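Local coordinates for hypothetical protein (Fusobacterium nucleatum subsp. nucleatum, PDB 2GSL), which might act as a ribonuclease in RNA processing, as a magnesium-binding, all-helical protein with a ribonuclease III domain, probably of the MrnC RNase family, at residues A24-E29 against K55-I60; L59-I64 against Y96-A101. One frame throughout, in Å; residues are numbered along the deposited sequence.

Contact 1: residues A24-E29 against K55-I60; sequences AIWELE and KYQSLI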
ATOM      1  N   ALA A  24      -0.863   3.697  -2.668  1.00 21.55           N
ATOM      2  CA  ALA A  24      -0.684   2.598  -1.722  1.00 20.95           C
ATOM      3  C   ALA A  24      -1.252   1.302  -2.294  1.00 20.74           C
ATOM      4  O   ALA A  24      -0.675   0.220  -2.106  1.00 20.78           O
ATOM      5  CB  ALA A  24      -1.361   2.926  -0.394  1.00 19.87           C
ATOM      6  N   ILE A  25      -2.372   1.417  -3.006  1.00 18.40           N
ATOM      7  CA  ILE A  25      -3.036   0.257  -3.605  1.00 17.11           C
ATOM      8  C   ILE A  25      -2.146  -0.341  -4.690  1.00 17.29           C
ATOM      9  O   ILE A  25      -2.037  -1.568  -4.824  1.00 14.48           O
ATOM     10  CB  ILE A  25      -4.418   0.660  -4.227  1.00 18.11           C
ATOM     11  CG1 ILE A  25      -5.351   1.190  -3.132  1.00 19.71           C
ATOM     12  CG2 ILE A  25      -5.094  -0.530  -4.883  1.00 14.99           C
ATOM     13  CD1 ILE A  25      -6.617   1.797  -3.663  1.00 20.34           C
ATOM     14  N   TRP A  26      -1.518   0.542  -5.469  1.00 16.59           N
ATOM     15  CA  TRP A  26      -0.631   0.133  -6.561  1.00 14.65           C
ATOM     16  C   TRP A  26       0.583  -0.584  -5.993  1.00 13.87           C
ATOM     17  O   TRP A  26       0.907  -1.690  -6.442  1.00 12.69           O
ATOM     18  CB  TRP A  26      -0.179   1.355  -7.370  1.00 15.89           C
ATOM     19  CG  TRP A  26       0.491   1.029  -8.654  1.00 13.70           C
ATOM     20  CD1 TRP A  26       1.820   1.084  -8.915  1.00 14.48           C
ATOM     21  CD2 TRP A  26      -0.142   0.609  -9.871  1.00 12.33           C
ATOM     22  NE1 TRP A  26       2.061   0.719 -10.221  1.00 12.95           N
ATOM     23  CE2 TRP A  26       0.872   0.415 -10.823  1.00 12.35           C
ATOM     24  CE3 TRP A  26      -1.467   0.357 -10.238  1.00 12.77           C
ATOM     25  CZ2 TRP A  26       0.599   0.012 -12.127  1.00 15.10           C
ATOM     26  CZ3 TRP A  26      -1.740  -0.047 -11.536  1.00 11.99           C
ATOM     27  CH2 TRP A  26      -0.714  -0.226 -12.459  1.00 13.34           C
ATOM     28  N   GLU A  27       1.247   0.016  -5.004  1.00 12.74           N
ATOM     29  CA  GLU A  27       2.422  -0.645  -4.431  1.00 15.09           C
ATOM     30  C   GLU A  27       2.055  -2.057  -4.018  1.00 16.11           C
ATOM     31  O   GLU A  27       2.662  -3.022  -4.485  1.00 18.06           O
ATOM     32  CB  GLU A  27       2.992   0.123  -3.223  1.00 13.75           C
ATOM     33  CG  GLU A  27       4.217   0.982  -3.553  1.00 19.33           C
ATOM     34  CD  GLU A  27       5.556   0.306  -3.243  1.00 23.87           C
ATOM     35  OE1 GLU A  27       5.857  -0.770  -3.792  1.00 27.58           O
ATOM     36  OE2 GLU A  27       6.344   0.857  -2.446  1.00 26.95           O
ATOM     37  N   LEU A  28       1.042  -2.177  -3.163  1.00 17.75           N
ATOM     38  CA  LEU A  28       0.589  -3.480  -2.658  1.00 17.82           C
ATOM     39  C   LEU A  28       0.473  -4.545  -3.735  1.00 17.28           C
ATOM     40  O   LEU A  28       1.064  -5.611  -3.616  1.00 21.02           O
ATOM     41  CB  LEU A  28      -0.763  -3.340  -1.952  1.00 18.42           C
ATOM     42  CG  LEU A  28      -1.295  -4.607  -1.305  1.00 16.03           C
ATOM     43  CD1 LEU A  28      -0.204  -5.226  -0.432  1.00 16.55           C
ATOM     44  CD2 LEU A  28      -2.506  -4.271  -0.486  1.00 16.67           C
ATOM     45  N   GLU A  29      -0.296  -4.257  -4.776  1.00 17.44           N
ATOM     46  CA  GLU A  29      -0.467  -5.202  -5.854  1.00 17.83           C
ATOM     47  C   GLU A  29       0.871  -5.558  -6.503  1.00 19.12           C
ATOM     48  O   GLU A  29       1.141  -6.734  -6.746  1.00 20.74           O
ATOM     49  CB  GLU A  29      -1.438  -4.643  -6.887  1.00 18.16           C
ATOM     50  CG  GLU A  29      -2.872  -4.630  -6.398  1.00 25.16           C
ATOM     51  CD  GLU A  29      -3.294  -5.971  -5.798  1.00 26.95           C
ATOM     52  OE1 GLU A  29      -3.587  -6.023  -4.574  1.00 26.43           O
ATOM     53  OE2 GLU A  29      -3.322  -6.966  -6.555  1.00 26.51           O
ATOM     54  N   LYS A  55       6.883   7.291 -14.747  1.00 25.23           N
ATOM     55  CA  LYS A  55       7.006   6.959 -16.168  1.00 26.52           C
ATOM     56  C   LYS A  55       6.201   5.719 -16.538  1.00 25.31           C
ATOM     57  O   LYS A  55       5.509   5.707 -17.564  1.00 25.02           O
ATOM     58  CB  LYS A  55       8.473   6.755 -16.567  1.00 28.21           C
ATOM     59  CG  LYS A  55       9.293   8.037 -16.565  1.00 30.52           C
ATOM     60  CD  LYS A  55      10.750   7.755 -16.879  1.00 32.99           C
ATOM     61  CE  LYS A  55      10.964   7.460 -18.371  1.00 34.65           C
ATOM     62  NZ  LYS A  55      10.692   8.669 -19.231  1.00 34.61           N
ATOM     63  N   TYR A  56       6.279   4.678 -15.710  1.00 23.71           N
ATOM     64  CA  TYR A  56       5.540   3.454 -16.002  1.00 22.63           C
ATOM     65  C   TYR A  56       4.027   3.635 -15.830  1.00 21.72           C
ATOM     66  O   TYR A  56       3.258   3.368 -16.753  1.00 19.76           O
ATOM     67  CB  TYR A  56       6.047   2.290 -15.139  1.00 23.65           C
ATOM     68  CG  TYR A  56       5.540   0.940 -15.607  1.00 24.44           C
ATOM     69  CD1 TYR A  56       4.333   0.431 -15.134  1.00 23.56           C
ATOM     70  CD2 TYR A  56       6.227   0.212 -16.583  1.00 23.15           C
ATOM     71  CE1 TYR A  56       3.814  -0.755 -15.619  1.00 24.16           C
ATOM     72  CE2 TYR A  56       5.714  -0.982 -17.080  1.00 25.10           C
ATOM     73  CZ  TYR A  56       4.500  -1.457 -16.594  1.00 26.53           C
ATOM     74  OH  TYR A  56       3.947  -2.614 -17.106  1.00 28.80           O
ATOM     75  N   GLN A  57       3.582   4.096 -14.669  1.00 22.22           N
ATOM     76  CA  GLN A  57       2.146   4.274 -14.494  1.00 23.27           C
ATOM     77  C   GLN A  57       1.581   5.064 -15.680  1.00 26.45           C
ATOM     78  O   GLN A  57       0.453   4.818 -16.118  1.00 29.60           O
ATOM     79  CB  GLN A  57       1.848   5.004 -13.196  1.00 19.62           C
ATOM     80  CG  GLN A  57       2.814   4.673 -12.108  1.00 18.12           C
ATOM     81  CD  GLN A  57       2.245   4.930 -10.742  1.00 22.59           C
ATOM     82  OE1 GLN A  57       1.289   4.272 -10.335  1.00 24.75           O
ATOM     83  NE2 GLN A  57       2.824   5.888 -10.017  1.00 22.16           N
ATOM     84  N   SER A  58       2.377   5.998 -16.206  1.00 28.15           N
ATOM     85  CA  SER A  58       1.970   6.825 -17.346  1.00 27.96           C
ATOM     86  C   SER A  58       1.709   5.983 -18.597  1.00 29.20           C
ATOM     87  O   SER A  58       0.786   6.264 -19.367  1.00 29.16           O
ATOM     88  CB  SER A  58       3.041   7.884 -17.654  1.00 27.68           C
ATOM     89  OG  SER A  58       2.697   8.641 -18.814  1.00 27.14           O
ATOM     90  N   LEU A  59       2.527   4.960 -18.810  1.00 29.84           N
ATOM     91  CA  LEU A  59       2.321   4.103 -19.964  1.00 31.75           C
ATOM     92  C   LEU A  59       1.028   3.361 -19.727  1.00 32.71           C
ATOM     93  O   LEU A  59       0.232   3.179 -20.648  1.00 33.35           O
ATOM     94  CB  LEU A  59       3.456   3.093 -20.113  1.00 35.37           C
ATOM     95  CG  LEU A  59       4.786   3.631 -20.646  1.00 38.53           C
ATOM     96  CD1 LEU A  59       5.783   2.482 -20.788  1.00 37.14           C
ATOM     97  CD2 LEU A  59       4.554   4.308 -22.002  1.00 39.98           C
ATOM     98  N   ILE A  60       0.819   2.939 -18.484  1.00 31.35           N
ATOM     99  CA  ILE A  60      -0.395   2.224 -18.149  1.00 32.23           C
ATOM    100  C   ILE A  60      -1.598   3.090 -18.475  1.00 32.20           C
ATOM    101  O   ILE A  60      -2.447   2.713 -19.283  1.00 32.46           O
ATOM    102  CB  ILE A  60      -0.451   1.854 -16.653  1.00 33.66           C
ATOM    103  CG1 ILE A  60       0.651   0.850 -16.324  1.00 33.47           C
ATOM    104  CG2 ILE A  60      -1.817   1.257 -16.312  1.00 32.20           C
ATOM    105  CD1 ILE A  60       0.518  -0.464 -17.065  1.00 34.67           C
TER
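Trp26 reaches from helix 15-34 to Gln57 and Ile60 of helix 54-64, and this one indole carries the whole contact. It is a worked example of how the helical ribonuclease III fold joins its core to its active site, since the helix of Trp26 also bears the active-site residue Asp23. Along 55-60, Tyr56 comes first; its ring stops short of Trp26 and rests instead on Val125 of helix 115-127. Gln57 follows and lays its amide oxygen over one face of the indole, displaced toward the rim of the pyrrole part: OE1 lies 3.5 Å from Trp26 CD1 and 3.6 Å from Trp26 NE1. The amide is tilted 36° to the ring, and the two side chains slide past one another in opposite directions. No hydrogen bond crosses, as OE1 lies over the face, off the line of the N-H; that N-H donates to Lys51 O, which helps to set the ring's rotation. The other end of the amide, NE2, makes a weak hydrogen bond to Glu103, which with Asp23 holds the magnesium ion; the nearest Gln57 side-chain atom is about 3 Å from that ion. Gln57 thus links the metal site to the hydrophobic core. One turn further on, Ile60 supplies the apolar end of the contact, while Ile122 and Val125 of helix 115-127 also pack on the indole. The tryptophan's CG stands anti to the backbone N (chi1 -168°), which swings the ring toward helix 54-64 and brings its far carbon, CH2, to 4.2 Å from Ile60 CG1.

Contact 2: residues L59-I64 against Y96-A101; sequences LIYKKI and YKEATA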
ATOM      1  N   LEU A  59       2.527   4.960 -18.810  1.00 29.84           N
ATOM      2  CA  LEU A  59       2.321   4.103 -19.964  1.00 31.75           C
ATOM      3  C   LEU A  59       1.028   3.361 -19.727  1.00 32.71           C
ATOM      4  O   LEU A  59       0.232   3.179 -20.648  1.00 33.35           O
ATOM      5  CB  LEU A  59       3.456   3.093 -20.113  1.00 35.37           C
ATOM      6  CG  LEU A  59       4.786   3.631 -20.646  1.00 38.53           C
ATOM      7  CD1 LEU A  59       5.783   2.482 -20.788  1.00 37.14           C
ATOM      8  CD2 LEU A  59       4.554   4.308 -22.002  1.00 39.98           C
ATOM      9  N   ILE A  60       0.819   2.939 -18.484  1.00 31.35           N
ATOM     10  CA  ILE A  60      -0.395   2.224 -18.149  1.00 32.23           C
ATOM     11  C   ILE A  60      -1.598   3.090 -18.475  1.00 32.20           C
ATOM     12  O   ILE A  60      -2.447   2.713 -19.283  1.00 32.46           O
ATOM     13  CB  ILE A  60      -0.451   1.854 -16.653  1.00 33.66           C
ATOM     14  CG1 ILE A  60       0.651   0.850 -16.324  1.00 33.47           C
ATOM     15  CG2 ILE A  60      -1.817   1.257 -16.312  1.00 32.20           C
ATOM     16  CD1 ILE A  60       0.518  -0.464 -17.065  1.00 34.67           C
ATOM     17  N   TYR A  61      -1.662   4.264 -17.856  1.00 32.64           N
ATOM     18  CA  TYR A  61      -2.782   5.168 -18.090  1.00 32.54           C
ATOM     19  C   TYR A  61      -3.062   5.330 -19.586  1.00 32.32           C
ATOM     20  O   TYR A  61      -4.167   5.068 -20.040  1.00 30.48           O
ATOM     21  CB  TYR A  61      -2.504   6.524 -17.422  1.00 30.70           C
ATOM     22  CG  TYR A  61      -3.536   7.591 -17.703  1.00 28.71           C
ATOM     23  CD1 TYR A  61      -3.449   8.378 -18.841  1.00 28.48           C
ATOM     24  CD2 TYR A  61      -4.613   7.797 -16.842  1.00 29.46           C
ATOM     25  CE1 TYR A  61      -4.403   9.341 -19.125  1.00 29.25           C
ATOM     26  CE2 TYR A  61      -5.584   8.759 -17.113  1.00 28.85           C
ATOM     27  CZ  TYR A  61      -5.474   9.527 -18.262  1.00 29.48           C
ATOM     28  OH  TYR A  61      -6.437  10.463 -18.577  1.00 30.08           O
ATOM     29  N   LYS A  62      -2.058   5.720 -20.357  1.00 34.09           N
ATOM     30  CA  LYS A  62      -2.263   5.906 -21.783  1.00 36.84           C
ATOM     31  C   LYS A  62      -2.698   4.653 -22.537  1.00 38.59           C
ATOM     32  O   LYS A  62      -3.288   4.756 -23.614  1.00 40.51           O
ATOM     33  CB  LYS A  62      -1.010   6.514 -22.404  1.00 35.99           C
ATOM     34  CG  LYS A  62      -0.714   7.877 -21.813  1.00 35.97           C
ATOM     35  CD  LYS A  62       0.673   8.393 -22.150  1.00 37.51           C
ATOM     36  CE  LYS A  62       0.810   8.784 -23.597  1.00 35.20           C
ATOM     37  NZ  LYS A  62       2.105   9.476 -23.815  1.00 36.08           N
ATOM     38  N   LYS A  63      -2.438   3.476 -21.973  1.00 40.02           N
ATOM     39  CA  LYS A  63      -2.834   2.231 -22.627  1.00 41.20           C
ATOM     40  C   LYS A  63      -4.228   1.757 -22.232  1.00 40.27           C
ATOM     41  O   LYS A  63      -4.789   0.885 -22.894  1.00 41.25           O
ATOM     42  CB  LYS A  63      -1.821   1.115 -22.333  1.00 45.23           C
ATOM     43  CG  LYS A  63      -0.427   1.359 -22.931  1.00 50.45           C
ATOM     44  CD  LYS A  63       0.561   0.270 -22.522  1.00 51.43           C
ATOM     45  CE  LYS A  63       0.252  -1.070 -23.191  1.00 54.41           C
ATOM     46  NZ  LYS A  63       0.584  -1.091 -24.659  1.00 55.27           N
ATOM     47  N   ILE A  64      -4.795   2.324 -21.169  1.00 38.57           N
ATOM     48  CA  ILE A  64      -6.129   1.907 -20.742  1.00 36.67           C
ATOM     49  C   ILE A  64      -7.193   2.992 -20.832  1.00 36.92           C
ATOM     50  O   ILE A  64      -8.311   2.723 -21.254  1.00 38.08           O
ATOM     51  CB  ILE A  64      -6.122   1.358 -19.292  1.00 34.02           C
ATOM     52  CG1 ILE A  64      -5.730   2.455 -18.311  1.00 33.63           C
ATOM     53  CG2 ILE A  64      -5.165   0.202 -19.177  1.00 27.82           C
ATOM     54  CD1 ILE A  64      -5.756   1.985 -16.870  1.00 35.58           C
ATOM     55  N   TYR A  96       3.881  12.786 -15.082  1.00 37.03           N
ATOM     56  CA  TYR A  96       3.603  12.840 -13.659  1.00 34.55           C
ATOM     57  C   TYR A  96       2.089  12.955 -13.459  1.00 34.49           C
ATOM     58  O   TYR A  96       1.503  12.249 -12.638  1.00 33.27           O
ATOM     59  CB  TYR A  96       4.328  14.036 -13.043  1.00 32.43           C
ATOM     60  CG  TYR A  96       4.319  14.033 -11.541  1.00 31.82           C
ATOM     61  CD1 TYR A  96       3.266  14.607 -10.823  1.00 31.84           C
ATOM     62  CD2 TYR A  96       5.330  13.397 -10.832  1.00 30.70           C
ATOM     63  CE1 TYR A  96       3.226  14.537  -9.429  1.00 31.23           C
ATOM     64  CE2 TYR A  96       5.298  13.319  -9.451  1.00 31.54           C
ATOM     65  CZ  TYR A  96       4.249  13.884  -8.753  1.00 32.05           C
ATOM     66  OH  TYR A  96       4.222  13.748  -7.384  1.00 32.72           O
ATOM     67  N   LYS A  97       1.461  13.839 -14.228  1.00 33.15           N
ATOM     68  CA  LYS A  97       0.027  14.031 -14.138  1.00 33.14           C
ATOM     69  C   LYS A  97      -0.698  12.716 -14.440  1.00 33.09           C
ATOM     70  O   LYS A  97      -1.524  12.259 -13.648  1.00 34.03           O
ATOM     71  CB  LYS A  97      -0.418  15.142 -15.099  1.00 33.51           C
ATOM     72  CG  LYS A  97       0.083  16.537 -14.686  1.00 35.90           C
ATOM     73  CD  LYS A  97       0.342  17.456 -15.887  1.00 38.29           C
ATOM     74  CE  LYS A  97      -0.940  17.903 -16.619  1.00 40.27           C
ATOM     75  NZ  LYS A  97      -1.661  19.071 -15.999  1.00 40.15           N
ATOM     76  N   GLU A  98      -0.383  12.096 -15.569  1.00 32.10           N
ATOM     77  CA  GLU A  98      -1.020  10.840 -15.930  1.00 32.10           C
ATOM     78  C   GLU A  98      -0.739   9.769 -14.884  1.00 31.83           C
ATOM     79  O   GLU A  98      -1.504   8.821 -14.735  1.00 31.62           O
ATOM     80  CB  GLU A  98      -0.538  10.379 -17.300  1.00 33.20           C
ATOM     81  CG  GLU A  98      -1.176  11.141 -18.448  1.00 36.46           C
ATOM     82  CD  GLU A  98      -0.418  10.970 -19.750  1.00 40.96           C
ATOM     83  OE1 GLU A  98      -0.915  11.452 -20.802  1.00 42.19           O
ATOM     84  OE2 GLU A  98       0.682  10.359 -19.719  1.00 42.56           O
ATOM     85  N   ALA A  99       0.352   9.938 -14.147  1.00 30.61           N
ATOM     86  CA  ALA A  99       0.704   8.989 -13.105  1.00 29.40           C
ATOM     87  C   ALA A  99      -0.261   9.147 -11.934  1.00 28.85           C
ATOM     88  O   ALA A  99      -0.631   8.178 -11.259  1.00 28.85           O
ATOM     89  CB  ALA A  99       2.138   9.230 -12.643  1.00 29.06           C
ATOM     90  N   THR A 100      -0.652  10.391 -11.692  1.00 29.05           N
ATOM     91  CA  THR A 100      -1.586  10.729 -10.625  1.00 27.03           C
ATOM     92  C   THR A 100      -2.998  10.359 -11.053  1.00 25.47           C
ATOM     93  O   THR A 100      -3.796   9.870 -10.263  1.00 24.15           O
ATOM     94  CB  THR A 100      -1.548  12.215 -10.349  1.00 26.88           C
ATOM     95  OG1 THR A 100      -0.204  12.593 -10.033  1.00 29.43           O
ATOM     96  CG2 THR A 100      -2.475  12.562  -9.188  1.00 27.98           C
ATOM     97  N   ALA A 101      -3.297  10.608 -12.318  1.00 24.22           N
ATOM     98  CA  ALA A 101      -4.605  10.295 -12.843  1.00 24.57           C
ATOM     99  C   ALA A 101      -4.808   8.789 -12.725  1.00 24.47           C
ATOM    100  O   ALA A 101      -5.899   8.319 -12.385  1.00 23.56           O
ATOM    101  CB  ALA A 101      -4.711  10.744 -14.299  1.00 23.78           C
TER
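The ring of Tyr61 has the backbone and the start of the Glu98 side chain laid over one face, with Glu98 CA above the ring, while Ala101 comes at it obliquely. This is helix-to-helix packing in the ribonuclease III fold, where helix 54-64 crosses helix 93-111; the short segments run at 68° to each other, their axes 8.7 Å apart at closest approach. The ring spans Glu98 and Ala101, three residues apart on one face of helix 93-111. Toward one end of that span, Glu98 CG sits 3.6 Å from Tyr61 CD1, and the two side chains cross at about a right angle. Toward the other, the methyl CB of Ala101 lies 3.6 Å from Tyr61 CE2. With chi1 at 175° the phenol is placed beside the carbonyl carbon of its own residue, directing the ring at helix 93-111. Leu102 and Ile105 of the same helix add further apolar contacts to the ring.

The second flat group, the Glu98 carboxylate, is tilted 23° against the Tyr61 ring plane and is engaged from several directions. Its OE1 forms a salt bridge with Lys80 of helix 70-80, and its OE2 takes a hydrogen bond from Ser58, one helical turn before Lys62. A buried acid is thereby paired with a cation and a hydroxyl, which would be expected to keep it ionised. Across the contact, Lys62 brings its aliphatic portion beside the carboxylate, but a bend at chi3 carries the ammonium group onward. No salt bridge results: Lys62 NZ remains 4.4 Å from Glu98 OE2.

Both contacts use helix 54-64, and their centres are 9 Å apart. Along the chain, helix 15-34 comes first, then helix 54-64, then helix 93-111; the middle segments overlap at Leu59 and Ile60, so contact 2 starts where contact 1 ends. Helix 54-64 packs on both of the others, which also meet each other directly, Ile25 resting on Ile106 and Tyr110. Gln57 and Ile60 serve both neighbouring helices, and Tyr61 adds the second contact. Contact 1 is next to the magnesium ion, whereas contact 2 lies farther off, its Ala101 side chain about 11 Å from the metal. Together they tie both metal-binding helices to helix 54-64 within the ribonuclease III domain.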